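Local structure of ferric vibriobactin ABC transporter, periplasmic ferric vibriobactin-binding protein (Vibrio cholerae, 3R5T) at residues A[25-30]-A[80-85]; A[39-44]-A[64-69]; A[151-156]-A[292-297]. The protein binds the iron-loaded siderophore vibriobactin in the periplasm of Vibrio cholerae and probably delivers it to its ABC transporter in the inner membrane. One frame throughout, in Å; residues are numbered along the deposited sequence. Where two conformers were deposited one is given.

Contact 1: residues A[25-30]-A[80-85]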
loop_
_atom_site.group_PDB
_atom_site.type_symbol
_atom_site.label_atom_id
_atom_site.label_comp_id
_atom_site.label_asym_id
_atom_site.label_seq_id
_atom_site.Cartn_x
_atom_site.Cartn_y
_atom_site.Cartn_z
ATOM N N ARG A 25 -22.271 4.206 5.556
ATOM C CA ARG A 25 -22.237 2.761 5.334
ATOM C C ARG A 25 -21.399 2.511 4.101
ATOM O O ARG A 25 -21.930 2.347 3.003
ATOM C CB ARG A 25 -23.650 2.180 5.138
ATOM C CG ARG A 25 -24.578 2.350 6.332
ATOM C CD ARG A 25 -24.620 1.099 7.208
ATOM N NE ARG A 25 -24.944 -0.134 6.478
ATOM C CZ ARG A 25 -24.639 -1.346 6.929
ATOM N NH1 ARG A 25 -24.041 -1.470 8.104
ATOM N NH2 ARG A 25 -24.940 -2.433 6.222
ATOM N N ILE A 26 -20.085 2.511 4.281
ATOM C CA ILE A 26 -19.166 2.454 3.148
ATOM C C ILE A 26 -18.791 1.007 2.822
ATOM O O ILE A 26 -18.434 0.247 3.713
ATOM C CB ILE A 26 -17.870 3.243 3.441
ATOM C CG1 ILE A 26 -18.180 4.698 3.819
ATOM C CG2 ILE A 26 -16.921 3.165 2.258
ATOM C CD1 ILE A 26 -17.049 5.407 4.550
ATOM N N LEU A 27 -18.862 0.658 1.540
ATOM C CA LEU A 27 -18.512 -0.684 1.066
ATOM C C LEU A 27 -17.280 -0.589 0.176
ATOM O O LEU A 27 -17.281 0.127 -0.829
ATOM C CB LEU A 27 -19.684 -1.308 0.282
ATOM C CG LEU A 27 -19.522 -2.785 -0.089
ATOM C CD1 LEU A 27 -20.853 -3.499 -0.057
ATOM C CD2 LEU A 27 -18.859 -2.898 -1.434
ATOM N N SER A 28 -16.224 -1.303 0.548
ATOM C CA SER A 28 -15.017 -1.274 -0.261
ATOM C C SER A 28 -14.928 -2.474 -1.177
ATOM O O SER A 28 -15.063 -3.624 -0.722
ATOM C CB SER A 28 -13.773 -1.238 0.619
ATOM O OG SER A 28 -12.623 -1.334 -0.201
ATOM N N THR A 29 -14.732 -2.213 -2.468
ATOM C CA THR A 29 -14.541 -3.302 -3.429
ATOM C C THR A 29 -13.076 -3.637 -3.681
ATOM O O THR A 29 -12.782 -4.511 -4.505
ATOM C CB THR A 29 -15.208 -3.020 -4.805
ATOM O OG1 THR A 29 -14.505 -1.971 -5.493
ATOM C CG2 THR A 29 -16.671 -2.612 -4.625
ATOM N N ALA A 30 -12.181 -2.929 -2.982
ATOM C CA ALA A 30 -10.732 -3.099 -3.170
ATOM C C ALA A 30 -10.042 -3.305 -1.825
ATOM O O ALA A 30 -9.933 -2.368 -1.018
ATOM C CB ALA A 30 -10.103 -1.880 -3.918
ATOM N N GLU A 80 -25.474 -9.134 -5.466
ATOM C CA GLU A 80 -26.495 -9.398 -4.454
ATOM C C GLU A 80 -25.970 -8.950 -3.093
ATOM O O GLU A 80 -26.684 -8.310 -2.327
ATOM C CB GLU A 80 -26.867 -10.880 -4.433
ATOM C CG GLU A 80 -27.811 -11.252 -3.306
ATOM C CD GLU A 80 -28.185 -12.716 -3.344
ATOM O OE1 GLU A 80 -28.548 -13.208 -4.440
ATOM O OE2 GLU A 80 -28.122 -13.385 -2.284
ATOM N N SER A 81 -24.723 -9.286 -2.805
ATOM C CA SER A 81 -24.141 -8.928 -1.522
ATOM C C SER A 81 -24.078 -7.412 -1.357
ATOM O O SER A 81 -24.343 -6.897 -0.271
ATOM C CB SER A 81 -22.767 -9.581 -1.325
ATOM O OG SER A 81 -21.794 -9.069 -2.220
ATOM N N VAL A 82 -23.763 -6.695 -2.433
ATOM C CA VAL A 82 -23.737 -5.223 -2.356
ATOM C C VAL A 82 -25.135 -4.669 -2.040
ATOM O O VAL A 82 -25.286 -3.827 -1.156
ATOM C CB VAL A 82 -23.196 -4.578 -3.648
ATOM C CG1 VAL A 82 -23.144 -3.050 -3.490
ATOM C CG2 VAL A 82 -21.806 -5.108 -3.945
ATOM N N TYR A 83 -26.151 -5.137 -2.763
ATOM C CA TYR A 83 -27.530 -4.727 -2.506
ATOM C C TYR A 83 -27.909 -4.976 -1.045
ATOM O O TYR A 83 -28.480 -4.104 -0.385
ATOM C CB TYR A 83 -28.516 -5.463 -3.429
ATOM C CG TYR A 83 -28.668 -4.853 -4.807
ATOM C CD1 TYR A 83 -29.571 -3.815 -5.040
ATOM C CD2 TYR A 83 -27.911 -5.310 -5.877
ATOM C CE1 TYR A 83 -29.713 -3.260 -6.307
ATOM C CE2 TYR A 83 -28.038 -4.761 -7.137
ATOM C CZ TYR A 83 -28.930 -3.728 -7.347
ATOM O OH TYR A 83 -29.041 -3.184 -8.607
ATOM N N VAL A 84 -27.579 -6.152 -0.526
ATOM C CA VAL A 84 -28.022 -6.495 0.826
ATOM C C VAL A 84 -27.331 -5.642 1.895
ATOM O O VAL A 84 -27.936 -5.304 2.910
ATOM C CB VAL A 84 -27.874 -8.013 1.122
ATOM C CG1 VAL A 84 -28.193 -8.309 2.579
ATOM C CG2 VAL A 84 -28.770 -8.832 0.189
ATOM N N GLU A 85 -26.076 -5.272 1.658
ATOM C CA GLU A 85 -25.364 -4.417 2.602
ATOM C C GLU A 85 -25.932 -2.995 2.648
ATOM O O GLU A 85 -25.674 -2.254 3.601
ATOM C CB GLU A 85 -23.869 -4.384 2.281
ATOM C CG GLU A 85 -23.150 -5.700 2.550
ATOM C CD GLU A 85 -23.290 -6.159 3.988
ATOM O OE1 GLU A 85 -23.770 -7.295 4.210
ATOM O OE2 GLU A 85 -22.948 -5.384 4.903
#
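Leu27 of strand 26-28 and Val82 of helix 79-85 supply the apolar half of this contact. Their alpha carbons, 7.7 Å apart, are the nearest pair of the two segments. A chi1 of -171° swings the isobutyl group of Leu27 so that one branch, CD1, arrives at the helix and does all the touching. Leu27 CD1 lies 4.2 Å from Val82 CG1 and also meets the helix backbone at Val82 CA. One turn further on, CD1 of Leu27 rests 3.9 Å from CB of Glu85, whose side chain runs across the leucine at about a right angle. A branched aliphatic residue suits the strand here because one methyl can bridge two successive turns; the beta-branched Val82 offers a short, compact surface in return.

The polar half centres on Arg25 and Glu85. NH2 of Arg25 donates to the backbone O of Glu85 over 2.7 Å, with an N-H...O angle of 161°, and the oxygen sits at the guanidinium edge, within its plane. Bends at chi2 and chi3 fold the long arginine chain and bring NH2 to this carbonyl. The charge pairing is looser: Arg25 NH2 stands 3.8 Å from Glu85 OE2, a long salt bridge. The other carboxylate oxygen, OE1, pairs with Lys69, so the buried acid lies between two cations, which would probably favour its ionised form.

Strand 26-28 is the middle strand of a five-stranded parallel sheet, order 3-2-1-4-5, and helix 79-85 leads into the adjacent strand 89-93: helix-on-sheet packing of the alpha/beta lobe of a periplasmic binding protein.

Contact 2: residues A[39-44]-A[64-69]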
loop_
_atom_site.group_PDB
_atom_site.type_symbol
_atom_site.label_atom_id
_atom_site.label_comp_id
_atom_site.label_asym_id
_atom_site.label_seq_id
_atom_site.Cartn_x
_atom_site.Cartn_y
_atom_site.Cartn_z
ATOM N N ALA A 39 -7.768 3.214 8.647
ATOM C CA ALA A 39 -6.783 4.133 9.200
ATOM C C ALA A 39 -7.416 5.450 9.644
ATOM O O ALA A 39 -7.036 6.002 10.670
ATOM C CB ALA A 39 -5.684 4.398 8.161
ATOM N N ILE A 40 -8.378 5.944 8.870
ATOM C CA ILE A 40 -9.044 7.208 9.191
ATOM C C ILE A 40 -10.366 7.026 9.919
ATOM O O ILE A 40 -11.141 7.980 10.050
ATOM C CB ILE A 40 -9.243 8.101 7.947
ATOM C CG1 ILE A 40 -10.212 7.451 6.950
ATOM C CG2 ILE A 40 -7.885 8.375 7.275
ATOM C CD1 ILE A 40 -10.624 8.397 5.797
ATOM N N ASP A 41 -10.604 5.809 10.406
ATOM C CA ASP A 41 -11.834 5.479 11.128
ATOM C C ASP A 41 -13.095 5.742 10.317
ATOM O O ASP A 41 -14.118 6.152 10.862
ATOM C CB ASP A 41 -11.907 6.244 12.450
ATOM C CG ASP A 41 -10.839 5.824 13.424
ATOM O OD1 ASP A 41 -10.455 4.637 13.419
ATOM O OD2 ASP A 41 -10.372 6.689 14.193
ATOM N N ALA A 42 -13.033 5.506 9.012
ATOM C CA ALA A 42 -14.229 5.652 8.192
ATOM C C ALA A 42 -15.159 4.465 8.455
ATOM O O ALA A 42 -14.703 3.364 8.766
ATOM C CB ALA A 42 -13.870 5.720 6.718
ATOM N N PRO A 43 -16.464 4.699 8.343
ATOM C CA PRO A 43 -17.447 3.650 8.636
ATOM C C PRO A 43 -17.569 2.658 7.494
ATOM O O PRO A 43 -18.603 2.556 6.822
ATOM C CB PRO A 43 -18.741 4.436 8.828
ATOM C CG PRO A 43 -18.536 5.703 8.024
ATOM C CD PRO A 43 -17.089 6.018 8.129
ATOM N N VAL A 44 -16.477 1.933 7.261
ATOM C CA VAL A 44 -16.472 0.870 6.266
ATOM C C VAL A 44 -17.114 -0.364 6.884
ATOM O O VAL A 44 -16.714 -0.838 7.949
ATOM C CB VAL A 44 -15.051 0.583 5.671
ATOM C CG1 VAL A 44 -14.022 0.333 6.776
ATOM C CG2 VAL A 44 -15.128 -0.576 4.669
ATOM N N GLU A 64 -12.132 -7.297 11.840
ATOM C CA GLU A 64 -13.023 -8.214 12.550
ATOM C C GLU A 64 -13.641 -7.558 13.786
ATOM O O GLU A 64 -14.844 -7.692 14.039
ATOM C CB GLU A 64 -12.275 -9.499 12.926
ATOM C CG GLU A 64 -11.828 -10.316 11.713
ATOM C CD GLU A 64 -11.026 -11.556 12.079
ATOM O OE1 GLU A 64 -10.444 -12.183 11.159
ATOM O OE2 GLU A 64 -10.987 -11.906 13.280
ATOM N N LEU A 65 -12.831 -6.827 14.540
ATOM C CA LEU A 65 -13.333 -6.113 15.713
ATOM C C LEU A 65 -14.434 -5.103 15.344
ATOM O O LEU A 65 -15.439 -4.974 16.049
ATOM C CB LEU A 65 -12.181 -5.404 16.423
ATOM C CG LEU A 65 -12.491 -4.761 17.773
ATOM C CD1 LEU A 65 -13.057 -5.808 18.726
ATOM C CD2 LEU A 65 -11.241 -4.109 18.361
ATOM N N ARG A 66 -14.248 -4.406 14.226
ATOM C CA ARG A 66 -15.205 -3.398 13.768
ATOM C C ARG A 66 -16.348 -3.993 12.938
ATOM O O ARG A 66 -17.191 -3.262 12.391
ATOM C CB ARG A 66 -14.480 -2.294 12.992
ATOM C CG ARG A 66 -13.571 -1.463 13.869
ATOM C CD ARG A 66 -12.917 -0.327 13.088
ATOM N NE ARG A 66 -11.974 0.404 13.928
ATOM C CZ ARG A 66 -11.127 1.327 13.486
ATOM N NH1 ARG A 66 -11.090 1.663 12.193
ATOM N NH2 ARG A 66 -10.304 1.913 14.345
ATOM N N GLN A 67 -16.380 -5.322 12.859
ATOM C CA GLN A 67 -17.448 -6.033 12.173
ATOM C C GLN A 67 -17.516 -5.704 10.691
ATOM O O GLN A 67 -18.598 -5.647 10.108
ATOM C CB GLN A 67 -18.794 -5.770 12.855
ATOM C CG GLN A 67 -18.847 -6.298 14.273
ATOM C CD GLN A 67 -20.087 -5.847 15.022
ATOM O OE1 GLN A 67 -21.198 -5.885 14.492
ATOM N NE2 GLN A 67 -19.900 -5.408 16.264
ATOM N N VAL A 68 -16.353 -5.523 10.075
ATOM C CA VAL A 68 -16.298 -5.317 8.633
ATOM C C VAL A 68 -16.540 -6.665 7.962
ATOM O O VAL A 68 -15.715 -7.567 8.082
ATOM C CB VAL A 68 -14.926 -4.765 8.187
ATOM C CG1 VAL A 68 -14.862 -4.629 6.659
ATOM C CG2 VAL A 68 -14.637 -3.436 8.864
ATOM N N LYS A 69 -17.664 -6.806 7.263
ATOM C CA LYS A 69 -18.008 -8.073 6.632
ATOM C C LYS A 69 -17.079 -8.389 5.469
ATOM O O LYS A 69 -16.831 -7.525 4.625
ATOM C CB LYS A 69 -19.462 -8.024 6.151
ATOM C CG LYS A 69 -19.988 -9.324 5.583
ATOM C CD LYS A 69 -21.495 -9.241 5.408
ATOM C CE LYS A 69 -22.169 -8.809 6.714
ATOM N NZ LYS A 69 -23.659 -8.649 6.624
HETATM O O HOH W 1 -13.468 2.035 10.622
HETATM O O HOH W 2 -18.133 -1.667 10.199
#
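Two Schellman motifs face each other here, one ending helix 31-39 and the other helix 60-65, with Asp41 and Gln67 as their C-prime residues at positive phi. Beyond each turn the chain enters a neighbouring strand of the parallel sheet, 44-49 or 69-73.

On the exposed side, Asp41 and Arg66 form a salt bridge, OD1 to NH2 at 2.9 Å. The hydrogen bond within it is weak: its N-H...O angle is 119°, and the carboxylate and guanidinium planes are turned 64° apart, so the groups do not pair side by side. Asp41 OD1 also lies 3.3 Å from Arg66 NH1. Arg66 suits the task by its length; its chain is extended from CG to NE (chi2 -177°) and spans the distance between the two helix ends. Its NH1 has further uses, donating to Leu38 O at the end of helix 31-39 and, weakly, to a water that itself donates to Ala42 O over 2.6 Å.

These turns are the helix-to-strand connections of the beta-alpha units that build this alpha/beta lobe. Val44 opens strand 44-49 and Val68 lies just before strand 69-73, their alpha carbons 6.6 Å apart. Val68 places CG2 3.4 Å from the carbonyl oxygen of Val44, while Val44 CG1 and Val68 CG2 meet more loosely at 4.4 Å. Valine fits these buried positions, where the chain turns into the sheet, because branching at CB lets Val68 set a methyl against that carbonyl close to the backbone. A second water joins the backbones, donating to Val44 O at 2.8 Å and to Arg66 O, thereby bridging carbonyls that cannot bond to each other.

Contact 3: residues A[151-156]-A[292-297]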
loop_
_atom_site.group_PDB
_atom_site.type_symbol
_atom_site.label_atom_id
_atom_site.label_comp_id
_atom_site.label_asym_id
_atom_site.label_seq_id
_atom_site.Cartn_x
_atom_site.Cartn_y
_atom_site.Cartn_z
ATOM N N THR A 151 7.492 9.994 12.056
ATOM C CA THR A 151 8.543 9.688 11.086
ATOM C C THR A 151 9.691 10.668 11.195
ATOM O O THR A 151 10.835 10.306 10.947
ATOM C CB THR A 151 8.038 9.576 9.624
ATOM O OG1 THR A 151 7.373 10.779 9.231
ATOM C CG2 THR A 151 7.095 8.390 9.468
ATOM N N LYS A 152 9.376 11.901 11.581
ATOM C CA LYS A 152 10.392 12.910 11.864
ATOM C C LYS A 152 11.315 12.424 12.968
ATOM O O LYS A 152 12.540 12.463 12.837
ATOM C CB LYS A 152 9.712 14.204 12.303
ATOM C CG LYS A 152 9.218 15.064 11.170
ATOM C CD LYS A 152 10.057 16.328 11.063
ATOM C CE LYS A 152 9.553 17.212 9.941
ATOM N NZ LYS A 152 9.664 16.539 8.624
ATOM N N GLN A 153 10.719 11.961 14.060
ATOM C CA GLN A 153 11.496 11.474 15.192
ATOM C C GLN A 153 12.346 10.280 14.785
ATOM O O GLN A 153 13.523 10.173 15.141
ATOM C CB GLN A 153 10.577 11.054 16.332
ATOM C CG GLN A 153 9.905 12.178 17.092
ATOM C CD GLN A 153 8.988 11.623 18.161
ATOM O OE1 GLN A 153 9.216 11.831 19.353
ATOM N NE2 GLN A 153 7.973 10.868 17.742
ATOM N N VAL A 154 11.738 9.360 14.048
ATOM C CA VAL A 154 12.440 8.168 13.629
ATOM C C VAL A 154 13.591 8.517 12.693
ATOM O O VAL A 154 14.704 8.001 12.831
ATOM C CB VAL A 154 11.476 7.194 12.921
ATOM C CG1 VAL A 154 12.253 6.062 12.282
ATOM C CG2 VAL A 154 10.407 6.676 13.897
ATOM N N ARG A 155 13.320 9.393 11.738
ATOM C CA ARG A 155 14.330 9.812 10.772
ATOM C C ARG A 155 15.604 10.274 11.479
ATOM O O ARG A 155 16.717 10.016 11.008
ATOM C CB ARG A 155 13.762 10.926 9.885
ATOM C CG ARG A 155 14.681 11.379 8.767
ATOM C CD ARG A 155 13.921 12.255 7.782
ATOM N NE ARG A 155 13.533 13.532 8.375
ATOM C CZ ARG A 155 12.282 13.901 8.635
ATOM N NH1 ARG A 155 11.263 13.093 8.359
ATOM N NH2 ARG A 155 12.052 15.092 9.173
ATOM N N ASP A 156 15.428 10.942 12.618
ATOM C CA ASP A 156 16.535 11.501 13.399
ATOM C C ASP A 156 17.354 10.497 14.207
ATOM O O ASP A 156 18.424 10.837 14.711
ATOM C CB ASP A 156 16.010 12.577 14.355
ATOM C CG ASP A 156 15.674 13.869 13.653
ATOM O OD1 ASP A 156 16.158 14.075 12.518
ATOM O OD2 ASP A 156 14.941 14.688 14.257
ATOM N N GLN A 292 13.543 1.436 21.102
ATOM C CA GLN A 292 12.350 1.144 21.894
ATOM C C GLN A 292 11.541 2.364 22.317
ATOM O O GLN A 292 10.324 2.280 22.476
ATOM C CB GLN A 292 12.688 0.281 23.116
ATOM C CG GLN A 292 12.300 -1.180 22.945
ATOM C CD GLN A 292 10.872 -1.341 22.444
ATOM O OE1 GLN A 292 9.925 -0.833 23.051
ATOM N NE2 GLN A 292 10.713 -2.044 21.330
ATOM N N SER A 293 12.205 3.495 22.509
ATOM C CA SER A 293 11.484 4.702 22.889
ATOM C C SER A 293 10.547 5.147 21.770
ATOM O O SER A 293 9.657 5.969 21.985
ATOM C CB SER A 293 12.454 5.829 23.248
ATOM O OG SER A 293 13.076 5.587 24.501
ATOM N N LEU A 294 10.738 4.598 20.577
ATOM C CA LEU A 294 9.962 5.049 19.428
ATOM C C LEU A 294 9.098 3.978 18.742
ATOM O O LEU A 294 8.249 4.310 17.923
ATOM C CB LEU A 294 10.874 5.729 18.405
ATOM C CG LEU A 294 11.464 7.082 18.815
ATOM C CD1 LEU A 294 12.414 7.552 17.739
ATOM C CD2 LEU A 294 10.358 8.100 19.039
ATOM N N VAL A 295 9.303 2.701 19.054
ATOM C CA VAL A 295 8.469 1.661 18.456
ATOM C C VAL A 295 6.993 1.895 18.792
ATOM O O VAL A 295 6.641 2.121 19.951
ATOM C CB VAL A 295 8.906 0.248 18.893
ATOM C CG1 VAL A 295 7.862 -0.787 18.495
ATOM C CG2 VAL A 295 10.242 -0.096 18.279
ATOM N N MET A 296 6.138 1.866 17.775
ATOM C CA MET A 296 4.712 2.107 17.976
ATOM C C MET A 296 3.971 0.821 18.327
ATOM O O MET A 296 4.186 -0.217 17.702
ATOM C CB MET A 296 4.083 2.738 16.731
ATOM C CG MET A 296 4.264 4.248 16.604
ATOM S SD MET A 296 3.150 5.220 17.643
ATOM C CE MET A 296 4.128 5.371 19.134
ATOM N N PRO A 297 3.094 0.889 19.340
ATOM C CA PRO A 297 2.227 -0.254 19.639
ATOM C C PRO A 297 1.324 -0.532 18.444
ATOM O O PRO A 297 0.808 0.407 17.829
ATOM C CB PRO A 297 1.399 0.237 20.831
ATOM C CG PRO A 297 2.205 1.349 21.432
ATOM C CD PRO A 297 2.882 2.007 20.273
#
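The final turns of helix 137-155 pass beside the segment 292-297, which has no regular helix or strand and follows helix 272-286; the closest alpha carbons, those of Val154 and Leu294, are 7.0 Å apart. No hydrogen bond joins the two segments. The backbone bond from Arg155 N to Thr151 O belongs to the helix, whereas in the other segment the chain becomes extended from Val295 on.

Leu294 reaches toward the helix and makes every contact from its side. With CG anti to its carbonyl carbon (chi1 -69°), it sends its two methyls to different parts of the helix surface. Leu294 CD1 lies over the backbone between Gln153 and Val154, 3.9 Å from Gln153 O and 4.2 Å from Val154 CA. It also faces the valine side chain, with Leu294 CD1 4.4 Å from Val154 CG2. Leu294 CD2 is given over to the glutamine: it lies 4.0 Å from Gln153 CB and 3.9 Å from Gln153 NE2, with CD and OE1 of that amide similarly near.

In this family a long helix joins two alpha/beta lobes, and helix 137-155 is that connection, which in the sequence follows the strands of one sheet and precedes those of the other. The segment 292-297, near the C-terminus, returns against its far end. Val154, buried, also packs on Ile279 and Leu283 of helix 272-286, and Leu294 touches Leu283 as well, so the apolar pair belongs to a group that includes a second helix. Just before 151-156, the long helix also holds the segment through Trp150 NE1, which donates to Leu294 O.

Gln153 suits the exposed margin: its chain, extended beyond CG (chi2 178°), runs obliquely past the leucine and lays its amide against the Leu294 methyl.

How the contacts relate
Contacts 1 and 2 belong to the same alpha/beta lobe, their centres 13 Å apart, and join neighbouring parts of one parallel sheet. They meet directly: Ile26 lies against Ala42, Pro43 and Val44, and the Lys69-Glu85 pair links them a second time. Contact 1 is the buried one, joining a central strand to a helix; contact 2 is only partly buried, with a charged pair and waters on its outer side and valines within. Contact 3 stands apart, about 26 Å from contact 2 and 37 Å from contact 1 between centres. Also partly buried, it sets 292-297 beside the interlobe helix; between the two segments it is van der Waals packing, without the salt bridges of the other two.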